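PDB 6T1B: YlmD, which catalyses the phosphorolysis of adenosine, inosine and S-methyl-5'-thioadenosine to the free base and the corresponding ribose or methylthioribose 1-phosphate, and also deaminates adenosine. Local coordinates for residues Val56-Asn59 / Arg60-Leu63; Phe69-Glu72 / Arg73-Cys76. One frame throughout, in Å; residues are numbered along the deposited sequence.

Running from the N terminus, the chain first forms contact 1, two successive turns within helix 53-67, and then contact 2, where the 3-10 turn after that helix leads into strand 74-75. Both are local, and they stand in series: contact 1 is complete before contact 2 begins, so neither encloses nor crosses the other. They illustrate how locally organised pieces can meet in a tertiary contact, for the two touch directly, their centres about 11 Å apart. Arg61 and Glu72 form a salt bridge, Leu71 packs on the Arg61 side chain, and Trp74 and Cys76 touch Arg60. Together they tie the helix that contributes Arg60 to the inosine pocket to the strand at the margin of a mixed sheet.

Contact 1. Residues Val56-Asn59 / Arg60-Leu63; sequences VVNN and RRRL
Arg60 rests its aliphatic stem on the preceding turn, with CG 3.4 Å from Val56 O, while Val56 CG1 stands 4.2 Å from Arg60 NE, obliquely to the guanidinium. Arg61 repeats the pattern: its CG lies 3.3 Å from Val57 O, and Val57 CG1 lies similarly oblique to the Arg61 guanidinium. Both arginines set CG beside the backbone N (chi1 -68° and -69°) and then run extended, which lays the stems along the previous turn. Beneath, i to i+4 bonds run from Arg60 N to Val56 O at 2.9 Å through Leu63 N to Asn59 O at 3.1 Å; that from Arg62 N to Asn58 O is the most bent, at 142°.

The next shell supplies partners for the polar ends. Arg60, in the inosine pocket, is held by the carbonyls of Met45, Gly96 and Ala97, probably restricting its rotation beside the nucleoside. Buried Asn59 has its amide satisfied: OD1 accepts from Glu35 N, and ND2 donates to Asn44 O and Ser36 OG. Arg62 bridges to Glu65, and Arg61 to Glu72 beyond the helix. Farther out, Val56 packs on inosine-binding Leu47, and Leu63 turns to Leu265 and Phe267 of strand 264-269, seating helix 53-67 against the sheet.

Contact 2. Residues Phe69-Glu72 / Arg73-Cys76; sequences FPLE and RWVC
Trp74 takes Leu71 CD1 over one face of its indole, a CH-pi contact 3.5 Å from the centroid of the six-membered ring and 16° off its normal. At the indole edge, nearly in the ring plane, Phe69 O accepts from Trp74 NE1 at 3.0 Å, although the donor stands above the carbonyl plane. One face of the Arg73 guanidinium is covered by Pro70, with Pro70 CG 4.0 Å from Arg73 CZ, and Arg73 CB comes to the edge of the Phe69 ring.

With CG anti to the backbone N (chi1 -177°) and chi2 at 53°, Leu71 carries CD1 over the tryptophan. The turn underneath is closed by two i to i+3 bonds, the 3-10 pattern: Arg73 N to Pro70 O at 2.9 Å and Trp74 N to Leu71 O at 3.1 Å. A leucine in place of Trp74 would probably leave Phe69 O without its indole donor and Leu71 without a flat face to lie on.

Strand 74-75 forms one margin of its mixed sheet, and Val75 pairs through its backbone with Leu118 and Ala120 of the adjoining parallel strand 118-123. Trp74 fills the angle between that strand, at Leu118 and Ala120, and helix 53-67, at Arg60 and Leu63.

Contact 1. Residues Val56-Asn59 / Arg60-Leu63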
ATOM      1  N   VAL A  56      -4.774  -9.249 -17.095  1.00 11.34           N
ATOM      2  CA  VAL A  56      -4.711  -8.312 -15.970  1.00 11.43           C
ATOM      3  C   VAL A  56      -6.004  -7.499 -15.858  1.00 11.24           C
ATOM      4  O   VAL A  56      -6.561  -7.332 -14.762  1.00 11.63           O
ATOM      5  CB  VAL A  56      -3.470  -7.404 -16.067  1.00 11.82           C
ATOM      6  CG1 VAL A  56      -3.482  -6.405 -14.932  1.00 12.48           C
ATOM      7  CG2 VAL A  56      -2.201  -8.210 -16.031  1.00 12.04           C
ATOM      8  N   VAL A  57      -6.500  -6.973 -16.978  1.00 12.23           N
ATOM      9  CA  VAL A  57      -7.753  -6.218 -16.924  1.00 11.31           C
ATOM     10  C   VAL A  57      -8.887  -7.107 -16.428  1.00 13.11           C
ATOM     11  O   VAL A  57      -9.727  -6.674 -15.628  1.00 14.17           O
ATOM     12  CB  VAL A  57      -8.058  -5.523 -18.257  1.00 14.25           C
ATOM     13  CG1 VAL A  57      -9.448  -4.899 -18.247  1.00 16.81           C
ATOM     14  CG2 VAL A  57      -7.007  -4.460 -18.506  1.00 16.52           C
ATOM     15  N   ASN A  58      -8.924  -8.370 -16.866  1.00 11.85           N
ATOM     16  CA  ASN A  58      -9.977  -9.268 -16.384  1.00 12.14           C
ATOM     17  C   ASN A  58      -9.829  -9.541 -14.886  1.00 11.93           C
ATOM     18  O   ASN A  58     -10.838  -9.650 -14.170  1.00 14.71           O
ATOM     19  CB  ASN A  58     -10.000 -10.561 -17.198  1.00 14.98           C
ATOM     20  CG  ASN A  58     -10.673 -10.368 -18.533  1.00 16.44           C
ATOM     21  OD1 ASN A  58     -11.554  -9.515 -18.677  1.00 18.86           O
ATOM     22  ND2 ASN A  58     -10.289 -11.177 -19.516  1.00 18.28           N
ATOM     23  N   ASN A  59      -8.595  -9.632 -14.391  1.00 10.85           N
ATOM     24  CA  ASN A  59      -8.360  -9.774 -12.957  1.00 12.40           C
ATOM     25  C   ASN A  59      -8.891  -8.564 -12.202  1.00 12.24           C
ATOM     26  O   ASN A  59      -9.546  -8.703 -11.157  1.00 13.78           O
ATOM     27  CB  ASN A  59      -6.868  -9.946 -12.660  1.00 12.74           C
ATOM     28  CG  ASN A  59      -6.319 -11.229 -13.228  1.00 11.84           C
ATOM     29  OD1 ASN A  59      -7.055 -12.198 -13.418  1.00 12.89           O
ATOM     30  ND2 ASN A  59      -5.014 -11.262 -13.466  1.00 12.13           N
ATOM     31  N   ARG A  60      -8.644  -7.366 -12.738  1.00 13.35           N
ATOM     32  CA  ARG A  60      -9.154  -6.160 -12.099  1.00 11.39           C
ATOM     33  C   ARG A  60     -10.673  -6.130 -12.153  1.00 12.70           C
ATOM     34  O   ARG A  60     -11.322  -5.755 -11.169  1.00 14.25           O
ATOM     35  CB  ARG A  60      -8.547  -4.934 -12.773  1.00 12.89           C
ATOM     36  CG  ARG A  60      -7.049  -4.798 -12.530  1.00 11.68           C
ATOM     37  CD  ARG A  60      -6.526  -3.505 -13.131  1.00 11.40           C
ATOM     38  NE  ARG A  60      -5.174  -3.266 -12.673  1.00 11.97           N
ATOM     39  CZ  ARG A  60      -4.610  -2.070 -12.562  1.00 13.28           C
ATOM     40  NH1 ARG A  60      -3.373  -1.973 -12.081  1.00 16.80           N
ATOM     41  NH2 ARG A  60      -5.268  -0.974 -12.943  1.00 14.43           N
ATOM     42  N   ARG A  61     -11.276  -6.516 -13.287  1.00 14.07           N
ATOM     43  CA  ARG A  61     -12.732  -6.602 -13.364  1.00 14.66           C
ATOM     44  C   ARG A  61     -13.278  -7.598 -12.349  1.00 15.48           C
ATOM     45  O   ARG A  61     -14.369  -7.393 -11.799  1.00 17.97           O
ATOM     46  CB  ARG A  61     -13.172  -6.987 -14.780  1.00 15.87           C
ATOM     47  CG  ARG A  61     -12.907  -5.877 -15.797  1.00 19.74           C
ATOM     48  CD  ARG A  61     -13.679  -6.039 -17.071  1.00 35.95           C
ATOM     49  NE  ARG A  61     -13.648  -4.810 -17.863  1.00 58.43           N
ATOM     50  CZ  ARG A  61     -14.272  -3.675 -17.546  1.00 66.39           C
ATOM     51  NH1 ARG A  61     -14.174  -2.625 -18.348  1.00 53.07           N
ATOM     52  NH2 ARG A  61     -14.982  -3.575 -16.429  1.00 59.15           N
ATOM     53  N   ARG A  62     -12.541  -8.672 -12.083  1.00 15.73           N
ATOM     54  CA  ARG A  62     -12.995  -9.667 -11.115  1.00 18.29           C
ATOM     55  C   ARG A  62     -13.043  -9.070  -9.709  1.00 14.95           C
ATOM     56  O   ARG A  62     -14.051  -9.197  -9.008  1.00 16.72           O
ATOM     57  CB  ARG A  62     -12.084 -10.887 -11.171  1.00 16.42           C
ATOM     58  CG  ARG A  62     -12.499 -12.025 -10.260  1.00 18.28           C
ATOM     59  CD  ARG A  62     -13.717 -12.715 -10.794  1.00 33.65           C
ATOM     60  NE  ARG A  62     -13.377 -13.557 -11.929  1.00 20.69           N
ATOM     61  CZ  ARG A  62     -14.256 -13.998 -12.819  1.00 65.89           C
ATOM     62  NH1 ARG A  62     -13.843 -14.775 -13.805  1.00 32.85           N
ATOM     63  NH2 ARG A  62     -15.540 -13.646 -12.736  1.00 30.70           N
ATOM     64  N   LEU A  63     -11.989  -8.366  -9.305  1.00 14.87           N
ATOM     65  CA  LEU A  63     -12.014  -7.672  -8.011  1.00 12.71           C
ATOM     66  C   LEU A  63     -13.160  -6.661  -7.965  1.00 15.71           C
ATOM     67  O   LEU A  63     -13.872  -6.556  -6.960  1.00 15.50           O
ATOM     68  CB  LEU A  63     -10.688  -6.968  -7.731  1.00 11.85           C
ATOM     69  CG  LEU A  63     -10.688  -6.141  -6.434  1.00 13.68           C
ATOM     70  CD1 LEU A  63     -10.940  -7.037  -5.214  1.00 14.09           C
ATOM     71  CD2 LEU A  63      -9.405  -5.341  -6.273  1.00 11.16           C
TER

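Contact 2. Residues Phe69-Glu72 / Arg73-Cys76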
ATOM      1  N   PHE A  69     -17.565  -2.470  -6.912  1.00 17.50           N
ATOM      2  CA  PHE A  69     -16.914  -1.163  -7.022  1.00 17.22           C
ATOM      3  C   PHE A  69     -16.306  -1.124  -8.420  1.00 15.92           C
ATOM      4  O   PHE A  69     -15.179  -1.582  -8.637  1.00 15.98           O
ATOM      5  CB  PHE A  69     -15.870  -0.964  -5.924  1.00 18.70           C
ATOM      6  CG  PHE A  69     -15.755   0.454  -5.442  1.00 17.31           C
ATOM      7  CD1 PHE A  69     -15.927   0.765  -4.096  1.00 19.37           C
ATOM      8  CD2 PHE A  69     -15.496   1.481  -6.331  1.00 16.26           C
ATOM      9  CE1 PHE A  69     -15.827   2.080  -3.654  1.00 19.44           C
ATOM     10  CE2 PHE A  69     -15.394   2.794  -5.892  1.00 19.14           C
ATOM     11  CZ  PHE A  69     -15.539   3.088  -4.559  1.00 17.43           C
ATOM     12  N   PRO A  70     -17.064  -0.625  -9.408  1.00 17.70           N
ATOM     13  CA  PRO A  70     -16.651  -0.758 -10.809  1.00 18.62           C
ATOM     14  C   PRO A  70     -15.261  -0.231 -11.116  1.00 19.14           C
ATOM     15  O   PRO A  70     -14.808   0.771 -10.559  1.00 16.35           O
ATOM     16  CB  PRO A  70     -17.718   0.046 -11.561  1.00 19.03           C
ATOM     17  CG  PRO A  70     -18.953  -0.132 -10.703  1.00 24.71           C
ATOM     18  CD  PRO A  70     -18.439  -0.094  -9.288  1.00 18.84           C
ATOM     19  N   LEU A  71     -14.602  -0.923 -12.044  1.00 18.35           N
ATOM     20  CA  LEU A  71     -13.249  -0.577 -12.464  1.00 15.45           C
ATOM     21  C   LEU A  71     -13.177   0.846 -12.991  1.00 14.23           C
ATOM     22  O   LEU A  71     -12.147   1.509 -12.813  1.00 14.66           O
ATOM     23  CB  LEU A  71     -12.809  -1.586 -13.537  1.00 15.57           C
ATOM     24  CG  LEU A  71     -11.380  -1.440 -14.052  1.00 15.55           C
ATOM     25  CD1 LEU A  71     -10.322  -1.410 -12.984  1.00 15.40           C
ATOM     26  CD2 LEU A  71     -11.088  -2.597 -15.018  1.00 17.95           C
ATOM     27  N   GLU A  72     -14.254   1.335 -13.612  1.00 17.50           N
ATOM     28  CA  GLU A  72     -14.305   2.708 -14.111  1.00 16.25           C
ATOM     29  C   GLU A  72     -14.160   3.753 -13.005  1.00 16.08           C
ATOM     30  O   GLU A  72     -13.962   4.940 -13.301  1.00 19.06           O
ATOM     31  CB  GLU A  72     -15.640   2.935 -14.825  1.00 23.01           C
ATOM     32  CG  GLU A  72     -15.807   2.164 -16.130  1.00 35.61           C
ATOM     33  CD  GLU A  72     -15.999   0.664 -15.936  1.00 42.95           C
ATOM     34  OE1 GLU A  72     -16.506   0.250 -14.874  1.00 26.91           O
ATOM     35  OE2 GLU A  72     -15.633  -0.109 -16.847  1.00 55.39           O
ATOM     36  N   ARG A  73     -14.302   3.357 -11.742  1.00 16.25           N
ATOM     37  CA  ARG A  73     -14.218   4.282 -10.620  1.00 15.15           C
ATOM     38  C   ARG A  73     -12.896   4.203  -9.863  1.00 14.11           C
ATOM     39  O   ARG A  73     -12.743   4.869  -8.831  1.00 13.39           O
ATOM     40  CB  ARG A  73     -15.401   4.065  -9.667  1.00 18.65           C
ATOM     41  CG  ARG A  73     -16.729   4.466 -10.289  1.00 26.18           C
ATOM     42  CD  ARG A  73     -17.901   4.082  -9.425  1.00 56.13           C
ATOM     43  NE  ARG A  73     -19.118   3.973 -10.224  1.00 59.38           N
ATOM     44  CZ  ARG A  73     -20.280   3.534  -9.755  1.00 82.07           C
ATOM     45  NH1 ARG A  73     -20.386   3.164  -8.484  1.00 68.29           N
ATOM     46  NH2 ARG A  73     -21.332   3.466 -10.560  1.00 60.41           N
ATOM     47  N   TRP A  74     -11.928   3.436 -10.358  1.00 12.83           N
ATOM     48  CA  TRP A  74     -10.653   3.318  -9.677  1.00 11.17           C
ATOM     49  C   TRP A  74      -9.716   4.429 -10.141  1.00 11.89           C
ATOM     50  O   TRP A  74      -9.832   4.919 -11.275  1.00 12.70           O
ATOM     51  CB  TRP A  74      -9.971   1.988  -9.977  1.00 13.24           C
ATOM     52  CG  TRP A  74     -10.709   0.750  -9.626  1.00 12.16           C
ATOM     53  CD1 TRP A  74     -12.010   0.599  -9.241  1.00 13.53           C
ATOM     54  CD2 TRP A  74     -10.131  -0.550  -9.647  1.00 11.94           C
ATOM     55  NE1 TRP A  74     -12.279  -0.747  -9.022  1.00 12.42           N
ATOM     56  CE2 TRP A  74     -11.135  -1.463  -9.279  1.00 14.18           C
ATOM     57  CE3 TRP A  74      -8.852  -1.035  -9.935  1.00 12.17           C
ATOM     58  CZ2 TRP A  74     -10.887  -2.835  -9.205  1.00 12.79           C
ATOM     59  CZ3 TRP A  74      -8.632  -2.397  -9.890  1.00 12.69           C
ATOM     60  CH2 TRP A  74      -9.634  -3.268  -9.514  1.00 12.94           C
ATOM     61  N   VAL A  75      -8.739   4.777  -9.290  1.00 11.41           N
ATOM     62  CA  VAL A  75      -7.658   5.690  -9.654  1.00 10.66           C
ATOM     63  C   VAL A  75      -6.344   5.042  -9.255  1.00 10.98           C
ATOM     64  O   VAL A  75      -6.185   4.629  -8.105  1.00 10.60           O
ATOM     65  CB  VAL A  75      -7.786   7.050  -8.959  1.00 11.94           C
ATOM     66  CG1 VAL A  75      -6.672   7.967  -9.433  1.00 12.74           C
ATOM     67  CG2 VAL A  75      -9.137   7.682  -9.216  1.00 13.30           C
ATOM     68  N   CYS A  76      -5.418   4.954 -10.208  1.00 10.39           N
ATOM     69  CA  CYS A  76      -4.110   4.355 -10.035  1.00 11.02           C
ATOM     70  C   CYS A  76      -3.041   5.411 -10.295  1.00 12.10           C
ATOM     71  O   CYS A  76      -3.291   6.447 -10.937  1.00 11.98           O
ATOM     72  CB  CYS A  76      -3.936   3.199 -11.027  1.00 11.01           C
ATOM     73  SG  CYS A  76      -5.126   1.843 -10.782  1.00 12.36           S
TER